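Local atomic coordinates of protein (glyceraldehyde 3-phosphate dehydrogenase) (Sulfolobus solfataricus, PDB entry 1B7G), a protein that catalyses the phosphorylating oxidation of glyceraldehyde 3-phosphate in glycolysis, using either NAD or NADP as cofactor with a marked preference for NADP. Residues 217-223 against 294-300; 160-166 against 205-211; 35-41 against 60-65; 5-9 against 30-34. The protein carries 1 engineered substitution. One frame throughout, in Å; residues are numbered along the deposited sequence.

Contacts 1 and 2 belong to one mixed sheet of the C-terminal catalytic domain. Strands 219-227 and 157-167 are neighbours in it, so the two contacts touch directly. Contact 1 is antiparallel and buried and carries the catalytic-site His219. Contact 2 is parallel and partly buried; a salt bridge marks one end and sulfates the other. Contacts 3 and 4 lie in the nucleotide-binding domain. Contact 4 is a buried parallel strand pair of its sheet, made of backbone bonds and the packing of Tyr9 on Val31. Contact 3 is partly buried, has no hydrogen bond between its segments, and borders the second subunit. Contacts 3 and 4 touch each other and share one sulfate.

Contact 1. Residues 217-223 against 294-300; sequences LMHMHFI and LMYAVHQ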
# COMPACT_ATOMS: atom_id res chain seq x y z
N LEU A 217 3.40 3.33 -9.62
CA LEU A 217 2.57 3.99 -8.63
C LEU A 217 1.55 4.97 -9.15
O LEU A 217 0.39 4.92 -8.73
CB LEU A 217 3.49 4.65 -7.60
CG LEU A 217 4.54 3.70 -6.98
CD1 LEU A 217 5.28 4.39 -5.84
CD2 LEU A 217 3.85 2.43 -6.46
N MET A 218 1.95 5.94 -9.95
CA MET A 218 1.09 7.05 -10.36
C MET A 218 1.59 7.61 -11.70
O MET A 218 2.80 7.52 -11.95
CB MET A 218 1.31 8.20 -9.35
CG MET A 218 0.56 8.08 -8.03
SD MET A 218 0.85 9.43 -6.92
CE MET A 218 0.24 8.69 -5.37
N HIS A 219 0.68 8.26 -12.38
CA HIS A 219 0.99 9.04 -13.56
C HIS A 219 1.36 10.44 -13.11
O HIS A 219 0.99 10.83 -11.99
CB HIS A 219 -0.26 9.21 -14.43
CG HIS A 219 -0.92 7.96 -14.89
ND1 HIS A 219 -0.28 6.98 -15.60
CD2 HIS A 219 -2.20 7.53 -14.76
CE1 HIS A 219 -1.11 6.02 -15.92
NE2 HIS A 219 -2.32 6.35 -15.42
N MET A 220 1.94 11.22 -14.03
CA MET A 220 2.17 12.61 -13.83
C MET A 220 1.83 13.41 -15.08
O MET A 220 2.02 12.99 -16.23
CB MET A 220 3.57 13.06 -13.34
CG MET A 220 3.72 12.96 -11.82
SD MET A 220 5.25 13.63 -11.19
CE MET A 220 4.84 15.40 -11.25
N HIS A 221 1.28 14.63 -14.83
CA HIS A 221 0.97 15.53 -15.93
C HIS A 221 1.78 16.83 -15.83
O HIS A 221 2.02 17.37 -14.81
CB HIS A 221 -0.51 15.96 -16.04
CG HIS A 221 -1.46 14.81 -16.25
ND1 HIS A 221 -2.70 15.00 -16.87
CD2 HIS A 221 -1.38 13.51 -15.95
CE1 HIS A 221 -3.30 13.79 -16.93
NE2 HIS A 221 -2.53 12.91 -16.36
N PHE A 222 2.10 17.36 -17.03
CA PHE A 222 2.87 18.63 -17.04
C PHE A 222 2.12 19.55 -18.00
O PHE A 222 1.91 19.15 -19.15
CB PHE A 222 4.31 18.41 -17.48
CG PHE A 222 5.04 17.42 -16.61
CD1 PHE A 222 5.57 17.82 -15.39
CD2 PHE A 222 5.14 16.09 -16.97
CE1 PHE A 222 6.22 16.90 -14.57
CE2 PHE A 222 5.79 15.17 -16.15
CZ PHE A 222 6.33 15.58 -14.96
N ILE A 223 1.53 20.61 -17.45
CA ILE A 223 0.55 21.29 -18.30
C ILE A 223 0.74 22.79 -18.43
O ILE A 223 1.39 23.44 -17.66
CB ILE A 223 -0.91 21.09 -17.82
CG1 ILE A 223 -1.06 21.81 -16.48
CG2 ILE A 223 -1.31 19.63 -17.71
CD1 ILE A 223 -2.54 22.11 -16.22
N LEU A 294 1.77 24.18 -14.53
CA LEU A 294 1.83 23.43 -13.27
C LEU A 294 2.01 21.93 -13.56
O LEU A 294 1.84 21.42 -14.69
CB LEU A 294 0.62 23.70 -12.37
CG LEU A 294 -0.75 23.39 -12.98
CD1 LEU A 294 -1.14 21.95 -12.77
CD2 LEU A 294 -1.81 24.35 -12.40
N MET A 295 2.31 21.14 -12.53
CA MET A 295 2.40 19.69 -12.74
C MET A 295 1.64 18.99 -11.61
O MET A 295 1.50 19.55 -10.50
CB MET A 295 3.90 19.25 -12.72
CG MET A 295 4.49 19.61 -11.36
SD MET A 295 6.10 18.91 -11.10
CE MET A 295 7.17 19.84 -12.13
N TYR A 296 1.17 17.79 -11.89
CA TYR A 296 0.41 17.07 -10.86
C TYR A 296 0.58 15.57 -11.03
O TYR A 296 0.91 15.06 -12.13
CB TYR A 296 -1.06 17.55 -10.87
CG TYR A 296 -1.81 17.46 -12.17
CD1 TYR A 296 -2.32 16.24 -12.63
CD2 TYR A 296 -2.06 18.57 -12.94
CE1 TYR A 296 -3.02 16.18 -13.82
CE2 TYR A 296 -2.78 18.52 -14.12
CZ TYR A 296 -3.24 17.31 -14.57
OH TYR A 296 -3.90 17.24 -15.77
N ALA A 297 0.32 14.86 -9.92
CA ALA A 297 0.29 13.41 -9.96
C ALA A 297 -1.13 12.88 -10.04
O ALA A 297 -2.08 13.53 -9.56
CB ALA A 297 0.99 12.79 -8.73
N VAL A 298 -1.33 11.70 -10.61
CA VAL A 298 -2.64 11.08 -10.71
C VAL A 298 -2.56 9.62 -10.22
O VAL A 298 -1.76 8.86 -10.74
CB VAL A 298 -3.18 11.07 -12.14
CG1 VAL A 298 -4.53 10.40 -12.26
CG2 VAL A 298 -3.26 12.51 -12.74
N HIS A 299 -3.32 9.27 -9.20
CA HIS A 299 -3.35 7.87 -8.74
C HIS A 299 -4.38 7.13 -9.57
O HIS A 299 -5.61 7.20 -9.30
CB HIS A 299 -3.62 7.73 -7.24
CG HIS A 299 -3.61 6.27 -6.82
ND1 HIS A 299 -4.52 5.75 -5.94
CD2 HIS A 299 -2.83 5.24 -7.18
CE1 HIS A 299 -4.31 4.46 -5.78
NE2 HIS A 299 -3.25 4.13 -6.51
N GLN A 300 -3.91 6.38 -10.55
CA GLN A 300 -4.77 5.78 -11.54
C GLN A 300 -5.66 4.67 -10.98
O GLN A 300 -6.68 4.38 -11.61
CB GLN A 300 -4.08 5.21 -12.79
CG GLN A 300 -3.18 4.01 -12.50
CD GLN A 300 -2.00 4.33 -11.63
OE1 GLN A 300 -1.49 5.47 -11.54
NE2 GLN A 300 -1.50 3.33 -10.90
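His221 has CG anti to its carbonyl carbon (chi1 -61°), while Tyr296 has CG between its backbone N and carbonyl carbon (chi1 56°). These torsions bring the two rings together. His221 CB sits over the face of the Tyr296 ring, 3.6 Å from its centroid, and the ring planes are 34° apart. His221 ND1 and Tyr296 OH form a weak, bent hydrogen bond at 2.8 Å. His221 NE2 is bonded to Asn140 OD1. A leucine in place of His221 would probably leave Asn140 OD1 and Tyr296 OH without these nitrogen partners.

Further along this face is His219 of the catalytic site. Gln300, which probably binds NAD, brings CB to 3.4 Å from His219 NE2, and its OE1 lies over the imidazole; His219 ND1 is bonded to Arg167 N. Gln300 NE2 reaches Leu217 O from above the carbonyl plane at 3.3 Å and also binds Asp170. On the other face, Met295 SD lies at the edge of the Phe222 ring, a Met-aromatic contact.

Backbone bonds link His219 with Val298, His221 with Tyr296 and Ile223 with Leu294. This antiparallel pair lies between strands 157-167 and 278-288. Helix 139-152 packs on the His221 face.

Contact 2. Residues 160-166 against 205-211; sequences VRATIVR and DIATMAV. With SO4 (sulfate ion), chain C; SO4 (sulfate ion), chain D.
Val211 lies beside Val165 and points the same way, with Val211 CG1 4.1 Å from Val165 CG2. Val211, Arg161 and Val160 lose the most surface in this parallel strand pair. The backbone of Val211 bonds twice to the same neighbouring strand: Val211 N to Ile164 O, and Val211 O from Arg166 N.

Arg161 is at the other end. Its chain bends at chi2 (-68°), which folds the guanidinium back over the neighbouring strand. Ala207 CB lies 3.6 Å above one face of that group. In a salt bridge, Arg161 NH1 and NH2 both grip one oxygen, Asp205 OD1, at 3.1 and 3.0 Å. NH2 comes on the syn side and NH1 from above the carboxylate plane, both from the same face. The guanidinium and carboxylate planes are 52° apart. Arg161 NH1 also bonds to Val160 O at 3.0 Å. That carbonyl accepts Ala207 N as well, so two donors hold it.

Val160 packs side by side with Ile206, with Val160 CG1 3.7 Å from Ile206 CD1. Arg166 belongs to the inorganic phosphate and substrate phosphate sites, here occupied by sulfates probably from the crystallisation medium. Arg166 NE binds O2 of the chain C sulfate at 2.8 Å, and Arg166 NH2 bonds to both the chain C and chain D sulfates. Asn140, Ser138 and His193 also bind the chain C ion, Arg167 the chain D ion, and Asp185 pairs with Arg166 NH1.

Strand 219-227 flanks strand 157-167 on its other edge. Helices 139-152 and 193-198 pack on the face that carries Val160, Ala162 and Ile164.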
# COMPACT_ATOMS: atom_id res chain seq x y z
N VAL A 160 -5.08 24.39 -23.96
CA VAL A 160 -4.36 23.47 -23.10
C VAL A 160 -3.33 22.69 -23.94
O VAL A 160 -3.70 22.09 -24.95
CB VAL A 160 -5.27 22.42 -22.43
CG1 VAL A 160 -4.45 21.39 -21.62
CG2 VAL A 160 -6.28 23.06 -21.48
N ARG A 161 -2.11 22.64 -23.41
CA ARG A 161 -1.08 21.77 -24.00
C ARG A 161 -0.55 20.95 -22.81
O ARG A 161 -0.32 21.54 -21.76
CB ARG A 161 0.06 22.51 -24.70
CG ARG A 161 -0.39 23.34 -25.93
CD ARG A 161 -0.83 22.42 -27.04
NE ARG A 161 -1.20 23.12 -28.28
CZ ARG A 161 -2.45 23.44 -28.59
NH1 ARG A 161 -3.41 23.12 -27.72
NH2 ARG A 161 -2.77 24.06 -29.73
N ALA A 162 -0.53 19.62 -22.96
CA ALA A 162 -0.12 18.82 -21.82
C ALA A 162 0.73 17.62 -22.29
O ALA A 162 0.51 17.08 -23.34
CB ALA A 162 -1.34 18.27 -21.06
N THR A 163 1.63 17.30 -21.41
CA THR A 163 2.42 16.09 -21.52
C THR A 163 2.12 15.17 -20.32
O THR A 163 2.14 15.58 -19.18
CB THR A 163 3.90 16.50 -21.57
OG1 THR A 163 4.27 16.88 -22.89
CG2 THR A 163 4.79 15.33 -21.14
N ILE A 164 1.77 13.94 -20.66
CA ILE A 164 1.41 12.91 -19.71
C ILE A 164 2.44 11.78 -19.63
O ILE A 164 2.68 11.04 -20.58
CB ILE A 164 0.03 12.31 -20.06
CG1 ILE A 164 -1.06 13.42 -20.02
CG2 ILE A 164 -0.39 11.26 -19.02
CD1 ILE A 164 -2.31 12.96 -20.75
N VAL A 165 3.02 11.63 -18.45
CA VAL A 165 3.95 10.54 -18.17
C VAL A 165 3.16 9.39 -17.51
O VAL A 165 2.79 9.55 -16.37
CB VAL A 165 5.06 11.02 -17.24
CG1 VAL A 165 5.97 9.84 -16.83
CG2 VAL A 165 5.81 12.18 -17.88
N ARG A 166 2.90 8.33 -18.25
CA ARG A 166 2.06 7.25 -17.70
C ARG A 166 2.86 6.18 -16.98
O ARG A 166 3.93 5.74 -17.45
CB ARG A 166 1.23 6.63 -18.82
CG ARG A 166 0.53 7.55 -19.76
CD ARG A 166 -0.47 6.98 -20.75
NE ARG A 166 -1.46 6.10 -20.13
CZ ARG A 166 -1.36 4.79 -19.98
NH1 ARG A 166 -0.30 4.13 -20.48
NH2 ARG A 166 -2.32 4.12 -19.34
N ASP A 205 -9.45 24.11 -27.31
CA ASP A 205 -8.26 23.80 -28.17
C ASP A 205 -7.23 23.11 -27.25
O ASP A 205 -6.54 23.76 -26.47
CB ASP A 205 -7.73 25.13 -28.70
CG ASP A 205 -6.41 25.06 -29.42
OD1 ASP A 205 -5.78 24.00 -29.52
OD2 ASP A 205 -5.93 26.10 -29.92
N ILE A 206 -7.15 21.80 -27.35
CA ILE A 206 -6.25 21.02 -26.47
C ILE A 206 -5.47 20.01 -27.30
O ILE A 206 -5.96 19.42 -28.26
CB ILE A 206 -7.00 20.29 -25.33
CG1 ILE A 206 -6.07 19.35 -24.55
CG2 ILE A 206 -8.15 19.48 -25.92
CD1 ILE A 206 -6.59 18.86 -23.19
N ALA A 207 -4.17 19.89 -26.95
CA ALA A 207 -3.37 18.87 -27.60
C ALA A 207 -2.52 18.22 -26.52
O ALA A 207 -2.06 18.85 -25.57
CB ALA A 207 -2.56 19.44 -28.79
N THR A 208 -2.33 16.92 -26.61
CA THR A 208 -1.62 16.19 -25.57
C THR A 208 -0.64 15.18 -26.19
O THR A 208 -0.91 14.66 -27.26
CB THR A 208 -2.58 15.34 -24.71
OG1 THR A 208 -3.35 14.52 -25.57
CG2 THR A 208 -3.48 16.20 -23.83
N MET A 209 0.45 14.97 -25.46
CA MET A 209 1.35 13.87 -25.84
C MET A 209 1.54 12.98 -24.62
O MET A 209 1.53 13.51 -23.50
CB MET A 209 2.72 14.44 -26.20
CG MET A 209 2.85 15.33 -27.40
SD MET A 209 4.46 16.11 -27.61
CE MET A 209 4.17 17.75 -26.99
N ALA A 210 1.82 11.70 -24.81
CA ALA A 210 1.98 10.81 -23.67
C ALA A 210 3.16 9.83 -23.92
O ALA A 210 3.35 9.40 -25.04
CB ALA A 210 0.73 9.95 -23.52
N VAL A 211 3.75 9.42 -22.82
CA VAL A 211 4.84 8.49 -22.78
C VAL A 211 4.68 7.56 -21.55
O VAL A 211 4.16 8.06 -20.54
CB VAL A 211 6.19 9.22 -22.68
CG1 VAL A 211 6.28 10.04 -21.40
CG2 VAL A 211 7.34 8.20 -22.70
S SO4 C . -5.21 6.99 -19.61
O1 SO4 C . -5.06 5.55 -19.75
O2 SO4 C . -3.81 7.67 -19.81
O3 SO4 C . -5.69 7.50 -18.33
O4 SO4 C . -6.11 7.40 -20.70
S SO4 D . -3.38 0.71 -18.39
O1 SO4 D . -3.56 -0.39 -17.37
O2 SO4 D . -2.04 1.32 -18.23
O3 SO4 D . -4.44 1.72 -18.06
O4 SO4 D . -3.55 0.16 -19.75

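Contact 3. Residues 35-41 against 60-65; sequences SPNYEAF and FEESGI. With SO4 (sulfate ion), chain E.
Pro36 lies over one face of the Phe60 ring in a CH-pi contact. It joins the loop after strand 26-32 of the Rossmann-type domain to segment 60-65, which starts in helix 57-61. Pro36 CB is 3.9 Å from the ring centroid, only 14° off the normal. Pro36 CB also packs on Ser63 OG at 3.4 Å. Phe60 has CG anti to its backbone N (chi1 -166°), and the ring tip reaches the first turn of helix 38-45, where Phe60 CZ is 3.9 Å from Ala40 CB. Ile65 CD1 meets Phe41 N at 3.8 Å and lies near the plane of the Phe41 ring, at its edge. An alanine in place of Phe60 is likely to open a gap under Pro36 and Ala40.

Further out, Pro36 is the centre of an inverse gamma turn. Asn37 is the N-cap of helix 38-45; its OD1 accepts weakly from Glu39 N and Ala40 N. Asn37 ND2 is bonded to Glu39 OE1 at 3.1 Å. Ser63 OG accepts from Ile65 N, an ST turn. Ile50 of strand 50-51 backs Ala40, Phe60 and Ile65. Tyr253 of the second subunit meets the Phe41 ring.

Ser35, just before the proline, binds a sulfate: its N donates to sulfate O1 at 2.8 Å.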
# COMPACT_ATOMS: atom_id res chain seq x y z
N SER A 35 -12.24 -15.16 -13.69
CA SER A 35 -11.30 -16.04 -13.04
C SER A 35 -11.39 -16.00 -11.52
O SER A 35 -11.45 -14.93 -10.92
CB SER A 35 -9.85 -15.66 -13.41
OG SER A 35 -9.79 -15.24 -14.75
N PRO A 36 -11.26 -17.16 -10.89
CA PRO A 36 -11.32 -17.28 -9.45
C PRO A 36 -9.98 -17.07 -8.78
O PRO A 36 -9.48 -17.93 -8.05
CB PRO A 36 -11.80 -18.72 -9.26
CG PRO A 36 -11.22 -19.46 -10.41
CD PRO A 36 -11.22 -18.48 -11.57
N ASN A 37 -9.39 -15.89 -8.98
CA ASN A 37 -8.10 -15.55 -8.37
C ASN A 37 -8.27 -15.04 -6.96
O ASN A 37 -9.40 -15.09 -6.44
CB ASN A 37 -7.40 -14.55 -9.29
CG ASN A 37 -7.90 -13.14 -9.13
OD1 ASN A 37 -9.08 -12.91 -8.86
ND2 ASN A 37 -6.96 -12.20 -9.22
N TYR A 38 -7.25 -14.49 -6.34
CA TYR A 38 -7.24 -13.98 -4.99
C TYR A 38 -8.21 -12.83 -4.77
O TYR A 38 -8.72 -12.72 -3.65
CB TYR A 38 -5.84 -13.61 -4.48
CG TYR A 38 -5.23 -12.47 -5.29
CD1 TYR A 38 -4.45 -12.69 -6.41
CD2 TYR A 38 -5.40 -11.17 -4.83
CE1 TYR A 38 -3.88 -11.64 -7.10
CE2 TYR A 38 -4.87 -10.11 -5.54
CZ TYR A 38 -4.12 -10.35 -6.67
OH TYR A 38 -3.60 -9.29 -7.37
N GLU A 39 -8.49 -12.03 -5.80
CA GLU A 39 -9.47 -10.97 -5.71
C GLU A 39 -10.88 -11.57 -5.56
O GLU A 39 -11.55 -11.13 -4.63
CB GLU A 39 -9.46 -9.99 -6.89
CG GLU A 39 -8.38 -8.89 -6.70
CD GLU A 39 -7.87 -8.38 -8.04
OE1 GLU A 39 -7.77 -9.17 -9.00
OE2 GLU A 39 -7.59 -7.17 -8.15
N ALA A 40 -11.25 -12.57 -6.35
CA ALA A 40 -12.52 -13.25 -6.16
C ALA A 40 -12.62 -13.94 -4.80
O ALA A 40 -13.67 -13.89 -4.15
CB ALA A 40 -12.76 -14.28 -7.27
N PHE A 41 -11.57 -14.60 -4.33
CA PHE A 41 -11.55 -15.23 -3.03
C PHE A 41 -11.93 -14.22 -1.94
O PHE A 41 -12.84 -14.38 -1.13
CB PHE A 41 -10.13 -15.75 -2.72
CG PHE A 41 -10.07 -16.55 -1.44
CD1 PHE A 41 -10.69 -17.78 -1.36
CD2 PHE A 41 -9.38 -16.09 -0.33
CE1 PHE A 41 -10.64 -18.52 -0.19
CE2 PHE A 41 -9.32 -16.82 0.83
CZ PHE A 41 -9.96 -18.05 0.91
N PHE A 60 -14.78 -21.77 -13.01
CA PHE A 60 -14.80 -20.93 -11.81
C PHE A 60 -15.14 -21.76 -10.58
O PHE A 60 -14.50 -21.67 -9.53
CB PHE A 60 -15.78 -19.78 -11.98
CG PHE A 60 -15.61 -18.69 -10.96
CD1 PHE A 60 -16.17 -18.81 -9.71
CD2 PHE A 60 -14.87 -17.55 -11.26
CE1 PHE A 60 -16.03 -17.81 -8.76
CE2 PHE A 60 -14.73 -16.55 -10.32
CZ PHE A 60 -15.30 -16.67 -9.06
N GLU A 61 -16.14 -22.63 -10.73
CA GLU A 61 -16.61 -23.45 -9.62
C GLU A 61 -15.64 -24.52 -9.18
O GLU A 61 -15.66 -24.91 -8.00
CB GLU A 61 -18.00 -24.01 -9.94
CG GLU A 61 -19.07 -22.92 -9.93
CD GLU A 61 -20.48 -23.48 -9.98
OE1 GLU A 61 -20.66 -24.56 -10.58
OE2 GLU A 61 -21.40 -22.82 -9.43
N GLU A 62 -14.62 -24.85 -9.99
CA GLU A 62 -13.57 -25.76 -9.54
C GLU A 62 -12.86 -25.19 -8.31
O GLU A 62 -12.20 -25.93 -7.58
CB GLU A 62 -12.55 -26.03 -10.64
CG GLU A 62 -13.02 -26.87 -11.81
CD GLU A 62 -12.03 -27.03 -12.94
OE1 GLU A 62 -10.82 -26.79 -12.75
OE2 GLU A 62 -12.45 -27.40 -14.07
N SER A 63 -12.89 -23.87 -8.10
CA SER A 63 -12.21 -23.22 -7.00
C SER A 63 -12.91 -23.39 -5.66
O SER A 63 -12.36 -23.08 -4.60
CB SER A 63 -12.10 -21.71 -7.31
OG SER A 63 -13.39 -21.13 -7.42
N GLY A 64 -14.20 -23.72 -5.69
CA GLY A 64 -14.96 -23.83 -4.45
C GLY A 64 -15.61 -22.51 -4.10
O GLY A 64 -16.29 -22.41 -3.07
N ILE A 65 -15.41 -21.48 -4.93
CA ILE A 65 -16.09 -20.20 -4.63
C ILE A 65 -17.45 -20.29 -5.28
O ILE A 65 -17.56 -20.60 -6.47
CB ILE A 65 -15.29 -19.01 -5.19
CG1 ILE A 65 -13.88 -18.99 -4.57
CG2 ILE A 65 -15.99 -17.69 -4.91
CD1 ILE A 65 -12.94 -17.99 -5.23
S SO4 E . -10.56 -12.01 -15.01
O1 SO4 E . -11.56 -12.41 -13.97
O2 SO4 E . -9.23 -11.75 -14.34
O3 SO4 E . -11.01 -10.76 -15.69
O4 SO4 E . -10.39 -13.10 -16.02

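Contact 4. Residues 5-9 against 30-34; sequences AVNGY and GVAKT. With SO4 (sulfate ion), chain E.
Tyr9 packs on Val31 in the first beta-alpha-beta unit of the Rossmann fold, in the turn between strand 2-7 and helix 11-21. Strands 2-7 and 26-32 run parallel, with helix 11-21 as the crossover between them. Tyr9 has CG anti to its backbone N (chi1 -163°), which brings the ring against Val31.

From the backbone outward, Tyr9 CB is 4.0 Å from Val31 CG2. Tyr9 CG comes to 3.9 Å from the same methyl. Tyr9 CD1 makes the closest contact, 3.5 Å from Val31 CG2 and 3.6 Å from Val31 CG1. Tyr9 CE1 then meets Val31 CG1 at 4.0 Å. On the far side of the ring, Tyr9 CE2 lies 3.5 Å from Glu39 O. The ring thus packs between strand 26-32 and helix 38-45, and Lys14 of helix 11-21 touches it too.

The backbones are joined by bonds from Val6 N to Gly30 O and from Ala32 N to Val6 O. Ala32 O accepts from Gly8 N and, weakly, from Tyr9 N, so it holds the turn that follows strand 2-7. Gly8 fits the first glycine of a GxGxxG dinucleotide-binding pattern. With its phi at 104°, a side chain would collide with the carbonyl O of Asn7, so the position calls for glycine. On the other face of the sheet Asn7 OD1 rests on Ala32 CB at 3.4 Å, while Asn7 ND2 bonds to Tyr97 OH.

Past strand 26-32, Lys33 and Thr34 meet a sulfate. Its place is consistent with the site for the extra phosphate of NADP in Rossmann dehydrogenases. Thr34 N donates to sulfate O1 at 3.0 Å.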
# COMPACT_ATOMS: atom_id res chain seq x y z
N ALA A 5 -25.06 -3.20 -9.83
CA ALA A 5 -24.17 -4.29 -10.20
C ALA A 5 -22.79 -3.75 -10.64
O ALA A 5 -22.75 -2.68 -11.23
CB ALA A 5 -24.82 -4.99 -11.40
N VAL A 6 -21.70 -4.45 -10.42
CA VAL A 6 -20.37 -4.15 -10.92
C VAL A 6 -19.87 -5.28 -11.81
O VAL A 6 -19.59 -6.39 -11.37
CB VAL A 6 -19.30 -3.89 -9.84
CG1 VAL A 6 -17.97 -3.52 -10.48
CG2 VAL A 6 -19.75 -2.80 -8.88
N ASN A 7 -19.73 -4.97 -13.09
CA ASN A 7 -19.30 -5.97 -14.07
C ASN A 7 -17.81 -5.82 -14.31
O ASN A 7 -17.33 -4.82 -14.83
CB ASN A 7 -20.16 -5.81 -15.33
CG ASN A 7 -19.88 -6.91 -16.35
OD1 ASN A 7 -19.12 -7.82 -16.05
ND2 ASN A 7 -20.45 -6.80 -17.55
N GLY A 8 -17.03 -6.76 -13.78
CA GLY A 8 -15.59 -6.78 -13.81
C GLY A 8 -14.94 -6.39 -12.49
O GLY A 8 -14.59 -5.23 -12.29
N TYR A 9 -14.68 -7.32 -11.59
CA TYR A 9 -14.08 -7.07 -10.29
C TYR A 9 -12.57 -6.98 -10.38
O TYR A 9 -11.87 -7.89 -9.90
CB TYR A 9 -14.50 -8.23 -9.33
CG TYR A 9 -14.31 -7.94 -7.87
CD1 TYR A 9 -15.19 -7.06 -7.22
CD2 TYR A 9 -13.30 -8.50 -7.12
CE1 TYR A 9 -15.05 -6.79 -5.87
CE2 TYR A 9 -13.16 -8.23 -5.76
CZ TYR A 9 -14.04 -7.38 -5.15
OH TYR A 9 -13.88 -7.06 -3.82
N GLY A 30 -24.06 -7.28 -6.50
CA GLY A 30 -23.08 -8.36 -6.69
C GLY A 30 -22.07 -7.89 -7.75
O GLY A 30 -22.21 -6.77 -8.27
N VAL A 31 -21.03 -8.68 -7.98
CA VAL A 31 -19.97 -8.32 -8.93
C VAL A 31 -19.75 -9.45 -9.92
O VAL A 31 -19.96 -10.62 -9.59
CB VAL A 31 -18.64 -8.00 -8.22
CG1 VAL A 31 -18.81 -6.96 -7.13
CG2 VAL A 31 -17.97 -9.23 -7.62
N ALA A 32 -19.26 -9.11 -11.11
CA ALA A 32 -19.04 -10.13 -12.14
C ALA A 32 -17.55 -10.29 -12.44
O ALA A 32 -16.80 -9.30 -12.54
CB ALA A 32 -19.85 -9.78 -13.37
N LYS A 33 -17.13 -11.54 -12.58
CA LYS A 33 -15.70 -11.85 -12.75
C LYS A 33 -15.48 -13.15 -13.51
O LYS A 33 -16.35 -14.04 -13.40
CB LYS A 33 -15.12 -11.98 -11.34
CG LYS A 33 -13.69 -12.47 -11.28
CD LYS A 33 -12.68 -11.36 -11.30
CE LYS A 33 -11.27 -11.89 -11.01
NZ LYS A 33 -10.25 -10.84 -11.26
N THR A 34 -14.41 -13.31 -14.27
CA THR A 34 -14.21 -14.54 -15.02
C THR A 34 -13.31 -15.55 -14.34
O THR A 34 -13.60 -16.76 -14.42
CB THR A 34 -13.66 -14.27 -16.44
OG1 THR A 34 -14.61 -13.50 -17.17
CG2 THR A 34 -13.47 -15.59 -17.18
S SO4 E . -10.56 -12.01 -15.01
O1 SO4 E . -11.56 -12.41 -13.97
O2 SO4 E . -9.23 -11.75 -14.34
O3 SO4 E . -11.01 -10.76 -15.69
O4 SO4 E . -10.39 -13.10 -16.02